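Local coordinates for protein putative S-adenosylmethionine-dependent methyltransferase (Bacteroides thetaiotaomicron, PDB 1WYZ) that probably transfers a methyl group from S-adenosylmethionine to a substrate, as an RsmI-like methyltransferase, at residues 24-27 with 28-32; 38-41 with 42-46; 152-155 with 156-160. One frame throughout, in Å; residues are numbered along the deposited sequence.

Contact 1. Residues 24-27 with 28-32; sequences YNTE and IIRGI
Tyr24 to Ile29 wind as a short helix whose i to i+4 bonds run from Ile29 N to Asn25 O (3.1 Å) and from Arg30 N to Thr26 O (3.1 Å), preceded by a weak one from Ile28 N to Tyr24 O. One turn apart, Tyr24 and Ile28 meet at about a right angle: the methyl CG2 of Ile28 sits over one face of the phenol, toward its rim, 4.1 Å from Tyr24 CZ. The other branch, CG1, is turned between its own backbone N and carbonyl carbon (chi1 74°), which brings it to 3.5 Å from Asn25 O. That same oxygen is also approached by Ile29 CG1. Replacing Ile28 by an alanine removes both branches and would probably cost the Tyr24 ring its methyl contact and open a gap against Tyr6 and Leu8 of strand 5-8.

Arg30 behaves differently. Its chain is extended from CG to NE and starts close beside the Thr26 carbonyl, CG lying 3.2 Å from Thr26 O; farther out, Arg30 NH2 is 3.9 Å from Thr26 CG2. Tyr24 in turn packs on Gln19 of the second subunit.

Helix 24-29 lies between strands 5-8 and 34-37 of the parallel sheet, and Ile29 also packs on Leu47 and Val50 of helix 40-50. The turn thus divides its chemistry: isoleucines give hydrocarbon to the strand and the neighbouring helix, while the arginine lays one face of its guanidinium, off-centre, on the Thr26 methyl and gives NE to the carboxylate of Asp51. Glu27 OE2, 6.2 Å from Arg30 NH1, is likely to add no more than a weak through-space attraction.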
loop_
_atom_site.group_PDB
_atom_site.type_symbol
_atom_site.label_atom_id
_atom_site.label_comp_id
_atom_site.label_asym_id
_atom_site.label_seq_id
_atom_site.Cartn_x
_atom_site.Cartn_y
_atom_site.Cartn_z
ATOM N N TYR A 24 -8.979 -15.895 -1.571
ATOM C CA TYR A 24 -8.314 -16.590 -0.471
ATOM C C TYR A 24 -8.834 -16.012 0.842
ATOM O O TYR A 24 -9.028 -16.730 1.836
ATOM C CB TYR A 24 -6.793 -16.375 -0.566
ATOM C CG TYR A 24 -5.969 -16.979 0.556
ATOM C CD1 TYR A 24 -5.940 -18.358 0.770
ATOM C CD2 TYR A 24 -5.198 -16.169 1.396
ATOM C CE1 TYR A 24 -5.155 -18.915 1.794
ATOM C CE2 TYR A 24 -4.410 -16.718 2.425
ATOM C CZ TYR A 24 -4.394 -18.091 2.617
ATOM O OH TYR A 24 -3.615 -18.642 3.621
ATOM N N ASN A 25 -9.049 -14.701 0.838
ATOM C CA ASN A 25 -9.534 -14.002 2.017
ATOM C C ASN A 25 -10.866 -14.557 2.500
ATOM O O ASN A 25 -11.147 -14.533 3.695
ATOM C CB ASN A 25 -9.667 -12.510 1.716
ATOM C CG ASN A 25 -8.349 -11.882 1.324
ATOM O OD1 ASN A 25 -7.451 -12.564 0.828
ATOM N ND2 ASN A 25 -8.230 -10.577 1.520
ATOM N N THR A 26 -11.673 -15.077 1.578
ATOM C CA THR A 26 -12.972 -15.627 1.949
ATOM C C THR A 26 -12.784 -16.970 2.657
ATOM O O THR A 26 -13.544 -17.322 3.561
ATOM C CB THR A 26 -13.887 -15.838 0.708
ATOM O OG1 THR A 26 -13.763 -14.724 -0.179
ATOM C CG2 THR A 26 -15.357 -15.966 1.132
ATOM N N GLU A 27 -11.769 -17.718 2.242
ATOM C CA GLU A 27 -11.497 -19.016 2.845
ATOM C C GLU A 27 -11.171 -18.883 4.324
ATOM O O GLU A 27 -11.713 -19.613 5.155
ATOM C CB GLU A 27 -10.329 -19.711 2.139
ATOM C CG GLU A 27 -10.639 -20.226 0.742
ATOM C CD GLU A 27 -9.411 -20.825 0.081
ATOM O OE1 GLU A 27 -8.751 -21.673 0.724
ATOM O OE2 GLU A 27 -9.108 -20.444 -1.075
ATOM N N ILE A 28 -10.282 -17.956 4.663
ATOM C CA ILE A 28 -9.921 -17.806 6.060
ATOM C C ILE A 28 -11.032 -17.104 6.846
ATOM O O ILE A 28 -11.249 -17.386 8.021
ATOM C CB ILE A 28 -8.539 -17.076 6.231
ATOM C CG1 ILE A 28 -8.671 -15.592 5.946
ATOM C CG2 ILE A 28 -7.500 -17.674 5.288
ATOM C CD1 ILE A 28 -9.090 -14.753 7.141
ATOM N N ILE A 29 -11.760 -16.205 6.206
ATOM C CA ILE A 29 -12.836 -15.551 6.934
ATOM C C ILE A 29 -13.823 -16.603 7.447
ATOM O O ILE A 29 -14.286 -16.524 8.584
ATOM C CB ILE A 29 -13.577 -14.535 6.064
ATOM C CG1 ILE A 29 -12.716 -13.269 5.932
ATOM C CG2 ILE A 29 -14.953 -14.250 6.669
ATOM C CD1 ILE A 29 -13.185 -12.284 4.866
ATOM N N ARG A 30 -14.129 -17.583 6.597
ATOM C CA ARG A 30 -15.039 -18.669 6.948
ATOM C C ARG A 30 -14.586 -19.366 8.229
ATOM O O ARG A 30 -15.391 -19.983 8.935
ATOM C CB ARG A 30 -15.101 -19.698 5.815
ATOM C CG ARG A 30 -15.895 -19.239 4.611
ATOM C CD ARG A 30 -15.777 -20.201 3.453
ATOM N NE ARG A 30 -16.493 -19.695 2.286
ATOM C CZ ARG A 30 -16.140 -19.936 1.025
ATOM N NH1 ARG A 30 -15.072 -20.681 0.760
ATOM N NH2 ARG A 30 -16.850 -19.416 0.031
ATOM N N GLY A 31 -13.292 -19.272 8.522
ATOM C CA GLY A 31 -12.763 -19.904 9.713
ATOM C C GLY A 31 -12.940 -19.081 10.973
ATOM O O GLY A 31 -13.397 -19.585 11.999
ATOM N N ILE A 32 -12.580 -17.806 10.895
ATOM C CA ILE A 32 -12.662 -16.893 12.033
ATOM C C ILE A 32 -14.041 -16.805 12.676
ATOM O O ILE A 32 -15.047 -16.667 11.989
ATOM C CB ILE A 32 -12.220 -15.497 11.610
ATOM C CG1 ILE A 32 -10.818 -15.581 10.997
ATOM C CG2 ILE A 32 -12.254 -14.560 12.798
ATOM C CD1 ILE A 32 -9.646 -15.852 11.922
#

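Contact 2. Residues 38-41 with 42-46; sequences EDVR and SARRF
Asp39 is the N-cap of helix 40-50, its carboxylate accepting the backbone N-H of Ser42 in a classic capping bond. The bond from Ser42 N to Asp39 OD2 measures 3.1 Å and is almost perfectly straight at the hydrogen (177°), yet the donor meets the oxygen from above the carboxylate plane. With CG anti to the backbone N (chi1 179°), the side chain folds forward over the first turn, and OD2 also lies against Ser42 CB. A negative charge here would probably interact well with the helix dipole. After the cap the i to i+4 backbone bonds of the helix begin: Ala43 N donates to Asp39 O at 3.0 Å, and Arg44 N and Arg45 N follow with bonds to Val40 O and Arg41 O. Val40 and Arg44 run side by side in the same direction, Val40 CG2 just reaching Arg44 NE at 4.2 Å. Arg41 and Arg45 bring like charges within 4.7 Å (Arg41 NH2 to Arg45 NH1), which may repel mildly.

The helix forms the crossover of a beta-alpha-beta unit between strands 34-37 and 62-63. Arg44 leans on Ile56, Leu59 and Phe61 in the returning loop, Phe46 touches Val10, and Glu38 OE2, just before the cap, bonds to Ser90 OG beyond strand 86-89.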
loop_
_atom_site.group_PDB
_atom_site.type_symbol
_atom_site.label_atom_id
_atom_site.label_comp_id
_atom_site.label_asym_id
_atom_site.label_seq_id
_atom_site.Cartn_x
_atom_site.Cartn_y
_atom_site.Cartn_z
ATOM N N GLU A 38 -14.095 -1.804 13.912
ATOM C CA GLU A 38 -14.311 -0.385 14.173
ATOM C C GLU A 38 -15.798 -0.066 14.178
ATOM O O GLU A 38 -16.190 1.047 14.513
ATOM C CB GLU A 38 -13.611 0.459 13.110
ATOM C CG GLU A 38 -12.100 0.350 13.152
ATOM C CD GLU A 38 -11.438 0.966 11.939
ATOM O OE1 GLU A 38 -11.674 2.164 11.678
ATOM O OE2 GLU A 38 -10.683 0.247 11.249
ATOM N N ASP A 39 -16.614 -1.046 13.799
ATOM C CA ASP A 39 -18.067 -0.895 13.775
ATOM C C ASP A 39 -18.755 -2.195 13.377
ATOM O O ASP A 39 -18.637 -2.660 12.242
ATOM C CB ASP A 39 -18.492 0.213 12.814
ATOM C CG ASP A 39 -19.998 0.378 12.757
ATOM O OD1 ASP A 39 -20.623 0.531 13.828
ATOM O OD2 ASP A 39 -20.555 0.352 11.642
ATOM N N VAL A 40 -19.485 -2.773 14.323
ATOM C CA VAL A 40 -20.182 -4.028 14.095
ATOM C C VAL A 40 -21.196 -3.941 12.959
ATOM O O VAL A 40 -21.432 -4.924 12.262
ATOM C CB VAL A 40 -20.893 -4.503 15.383
ATOM C CG1 VAL A 40 -22.018 -3.537 15.743
ATOM C CG2 VAL A 40 -21.420 -5.914 15.196
ATOM N N ARG A 41 -21.797 -2.772 12.767
ATOM C CA ARG A 41 -22.771 -2.625 11.698
ATOM C C ARG A 41 -22.125 -2.943 10.354
ATOM O O ARG A 41 -22.430 -3.971 9.741
ATOM C CB ARG A 41 -23.355 -1.207 11.682
ATOM C CG ARG A 41 -24.218 -0.887 12.895
ATOM C CD ARG A 41 -25.408 0.003 12.526
ATOM N NE ARG A 41 -26.408 -0.694 11.711
ATOM C CZ ARG A 41 -27.174 -1.696 12.144
ATOM N NH1 ARG A 41 -27.066 -2.133 13.392
ATOM N NH2 ARG A 41 -28.052 -2.263 11.323
ATOM N N SER A 42 -21.233 -2.064 9.904
ATOM C CA SER A 42 -20.535 -2.245 8.629
ATOM C C SER A 42 -19.839 -3.602 8.547
ATOM O O SER A 42 -19.871 -4.268 7.508
ATOM C CB SER A 42 -19.497 -1.136 8.437
ATOM O OG SER A 42 -18.693 -1.384 7.293
ATOM N N ALA A 43 -19.210 -3.999 9.651
ATOM C CA ALA A 43 -18.496 -5.269 9.719
ATOM C C ALA A 43 -19.434 -6.451 9.499
ATOM O O ALA A 43 -19.187 -7.301 8.640
ATOM C CB ALA A 43 -17.783 -5.402 11.071
ATOM N N ARG A 44 -20.514 -6.504 10.271
ATOM C CA ARG A 44 -21.462 -7.597 10.138
ATOM C C ARG A 44 -22.026 -7.619 8.719
ATOM O O ARG A 44 -22.066 -8.673 8.082
ATOM C CB ARG A 44 -22.587 -7.460 11.178
ATOM C CG ARG A 44 -23.548 -8.643 11.200
ATOM C CD ARG A 44 -24.559 -8.566 12.342
ATOM N NE ARG A 44 -23.969 -8.850 13.649
ATOM C CZ ARG A 44 -24.644 -9.368 14.673
ATOM N NH1 ARG A 44 -25.930 -9.661 14.539
ATOM N NH2 ARG A 44 -24.039 -9.595 15.829
ATOM N N ARG A 45 -22.444 -6.460 8.213
ATOM C CA ARG A 45 -22.988 -6.383 6.859
ATOM C C ARG A 45 -21.951 -6.920 5.878
ATOM O O ARG A 45 -22.273 -7.659 4.952
ATOM C CB ARG A 45 -23.327 -4.938 6.493
ATOM C CG ARG A 45 -24.281 -4.248 7.460
ATOM C CD ARG A 45 -24.599 -2.824 7.006
ATOM N NE ARG A 45 -25.423 -2.790 5.798
ATOM C CZ ARG A 45 -26.701 -3.160 5.750
ATOM N NH1 ARG A 45 -27.313 -3.592 6.846
ATOM N NH2 ARG A 45 -27.367 -3.098 4.604
ATOM N N PHE A 46 -20.697 -6.542 6.094
ATOM C CA PHE A 46 -19.606 -6.987 5.237
ATOM C C PHE A 46 -19.481 -8.503 5.149
ATOM O O PHE A 46 -19.392 -9.059 4.053
ATOM C CB PHE A 46 -18.282 -6.419 5.734
ATOM C CG PHE A 46 -17.086 -7.011 5.053
ATOM C CD1 PHE A 46 -16.771 -6.655 3.745
ATOM C CD2 PHE A 46 -16.259 -7.919 5.720
ATOM C CE1 PHE A 46 -15.639 -7.201 3.107
ATOM C CE2 PHE A 46 -15.136 -8.461 5.092
ATOM C CZ PHE A 46 -14.823 -8.101 3.785
#

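Contact 3. Residues 152-155 with 156-160; sequences AKKL and KTLEQ
Leu158 lies one helical turn beyond Lys154, and the two side chains slant across each other. At the root of the leucine, CB rests 3.6 Å from Lys154 O, the same oxygen that takes the Leu158 N-H in a backbone bond of 2.8 Å. CG stands a little farther from that oxygen, at 4.0 Å, and Leu158 CG is about as far from Lys154 NZ. Of the two methyls, CD1 faces Lys154 NZ, modelled only 3.1 Å away, a spacing best read with caution, while CD2 stands 3.9 Å from the same nitrogen. The lysine gets there by bending: CG sets out anti to the backbone N (chi1 -165°), and turns at chi2 and chi4 carry the chain forward along the helix toward Leu158, so that CD and CE also skim CD1.

Helix 150-165 is the crossover of a beta-alpha-beta unit, joining the parallel strands 138-143 and 168-173. Leu158 packs down on His141, Gln169 and Phe171 of those strands, and Leu155 reaches Phe171 as well as Met181 and Ile185 of helix 178-188.

On another side of the helix, Thr157 grips the preceding turn twice. Its N and its OG1 both donate to Lys153 O, the hydroxyl at 2.9 Å from above the carbonyl plane; OG1 lies beside the backbone N, anti to the carbonyl carbon (chi1 -53°), which aims it back at that oxygen. Glu159, whose N bonds to Leu155 O, sends OE2 away to a salt bridge with Arg190 and a hydrogen bond with Thr193.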
loop_
_atom_site.group_PDB
_atom_site.type_symbol
_atom_site.label_atom_id
_atom_site.label_comp_id
_atom_site.label_asym_id
_atom_site.label_seq_id
_atom_site.Cartn_x
_atom_site.Cartn_y
_atom_site.Cartn_z
ATOM N N ALA A 152 -0.685 25.976 4.371
ATOM C CA ALA A 152 0.225 26.452 3.344
ATOM C C ALA A 152 1.635 26.052 3.758
ATOM O O ALA A 152 2.461 25.708 2.921
ATOM C CB ALA A 152 0.120 27.957 3.215
ATOM N N LYS A 153 1.902 26.104 5.060
ATOM C CA LYS A 153 3.211 25.731 5.573
ATOM C C LYS A 153 3.456 24.277 5.222
ATOM O O LYS A 153 4.498 23.924 4.675
ATOM C CB LYS A 153 3.282 25.893 7.097
ATOM C CG LYS A 153 3.530 27.315 7.594
ATOM C CD LYS A 153 3.946 27.323 9.065
ATOM C CE LYS A 153 5.297 26.638 9.281
ATOM N NZ LYS A 153 6.435 27.414 8.711
ATOM N N LYS A 154 2.473 23.442 5.536
ATOM C CA LYS A 154 2.564 22.012 5.284
ATOM C C LYS A 154 2.797 21.703 3.805
ATOM O O LYS A 154 3.767 21.024 3.465
ATOM C CB LYS A 154 1.299 21.307 5.799
ATOM C CG LYS A 154 1.415 19.798 5.931
ATOM C CD LYS A 154 2.609 19.418 6.785
ATOM C CE LYS A 154 2.512 17.973 7.227
ATOM N NZ LYS A 154 2.319 17.092 6.050
ATOM N N LEU A 155 1.922 22.201 2.932
ATOM C CA LEU A 155 2.060 21.975 1.487
ATOM C C LEU A 155 3.449 22.397 1.024
ATOM O O LEU A 155 4.102 21.696 0.252
ATOM C CB LEU A 155 1.010 22.784 0.706
ATOM C CG LEU A 155 -0.473 22.458 0.930
ATOM C CD1 LEU A 155 -1.354 23.579 0.387
ATOM C CD2 LEU A 155 -0.797 21.128 0.265
ATOM N N LYS A 156 3.897 23.547 1.515
ATOM C CA LYS A 156 5.197 24.096 1.153
ATOM C C LYS A 156 6.350 23.173 1.572
ATOM O O LYS A 156 7.319 23.009 0.830
ATOM C CB LYS A 156 5.356 25.471 1.806
ATOM C CG LYS A 156 6.213 26.447 1.028
ATOM C CD LYS A 156 5.515 26.929 -0.237
ATOM C CE LYS A 156 6.368 27.968 -0.973
ATOM N NZ LYS A 156 5.781 28.355 -2.288
ATOM N N THR A 157 6.232 22.568 2.757
ATOM C CA THR A 157 7.262 21.672 3.281
ATOM C C THR A 157 7.238 20.345 2.546
ATOM O O THR A 157 8.288 19.793 2.212
ATOM C CB THR A 157 7.074 21.398 4.797
ATOM O OG1 THR A 157 6.977 22.639 5.506
ATOM C CG2 THR A 157 8.263 20.629 5.348
ATOM N N LEU A 158 6.042 19.821 2.303
ATOM C CA LEU A 158 5.919 18.562 1.578
ATOM C C LEU A 158 6.622 18.745 0.244
ATOM O O LEU A 158 7.489 17.947 -0.135
ATOM C CB LEU A 158 4.448 18.225 1.338
ATOM C CG LEU A 158 3.751 17.184 2.215
ATOM C CD1 LEU A 158 4.266 17.219 3.643
ATOM C CD2 LEU A 158 2.256 17.460 2.182
ATOM N N GLU A 159 6.255 19.828 -0.443
ATOM C CA GLU A 159 6.816 20.157 -1.751
ATOM C C GLU A 159 8.343 20.239 -1.717
ATOM O O GLU A 159 9.019 19.701 -2.597
ATOM C CB GLU A 159 6.212 21.471 -2.268
ATOM C CG GLU A 159 6.648 21.842 -3.683
ATOM C CD GLU A 159 5.885 23.033 -4.262
ATOM O OE1 GLU A 159 5.669 24.026 -3.529
ATOM O OE2 GLU A 159 5.518 22.980 -5.461
ATOM N N GLN A 160 8.890 20.892 -0.695
ATOM C CA GLN A 160 10.342 21.004 -0.595
ATOM C C GLN A 160 10.961 19.607 -0.455
ATOM O O GLN A 160 11.983 19.309 -1.078
ATOM C CB GLN A 160 10.733 21.914 0.583
ATOM C CG GLN A 160 10.480 23.403 0.303
ATOM C CD GLN A 160 10.620 24.285 1.539
ATOM O OE1 GLN A 160 10.039 23.994 2.586
ATOM N NE2 GLN A 160 11.377 25.371 1.418
#

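Overall arrangement
Followed from the N terminus, the three contacts come in series; none nests in or crosses another, and none closes a loop, each joining residues about one turn apart along a continuous stretch. Contact 1 lies between strands 5-8 and 34-37, and contact 2 starts helix 40-50 directly after the second of these, so both belong to the domain built on the parallel sheet. Their centres are 16 Å apart and they touch, Ile29 CD1 meeting Phe46 CE2 at 4.3 Å, which packs the two helices together. Contact 3 comes much later, on the helix that links strands 138-143 and 168-173 of the mixed sheet. It lies on the opposite side of the chain's centre from the other two, its nearest atoms about 21 Å from those of contact 2.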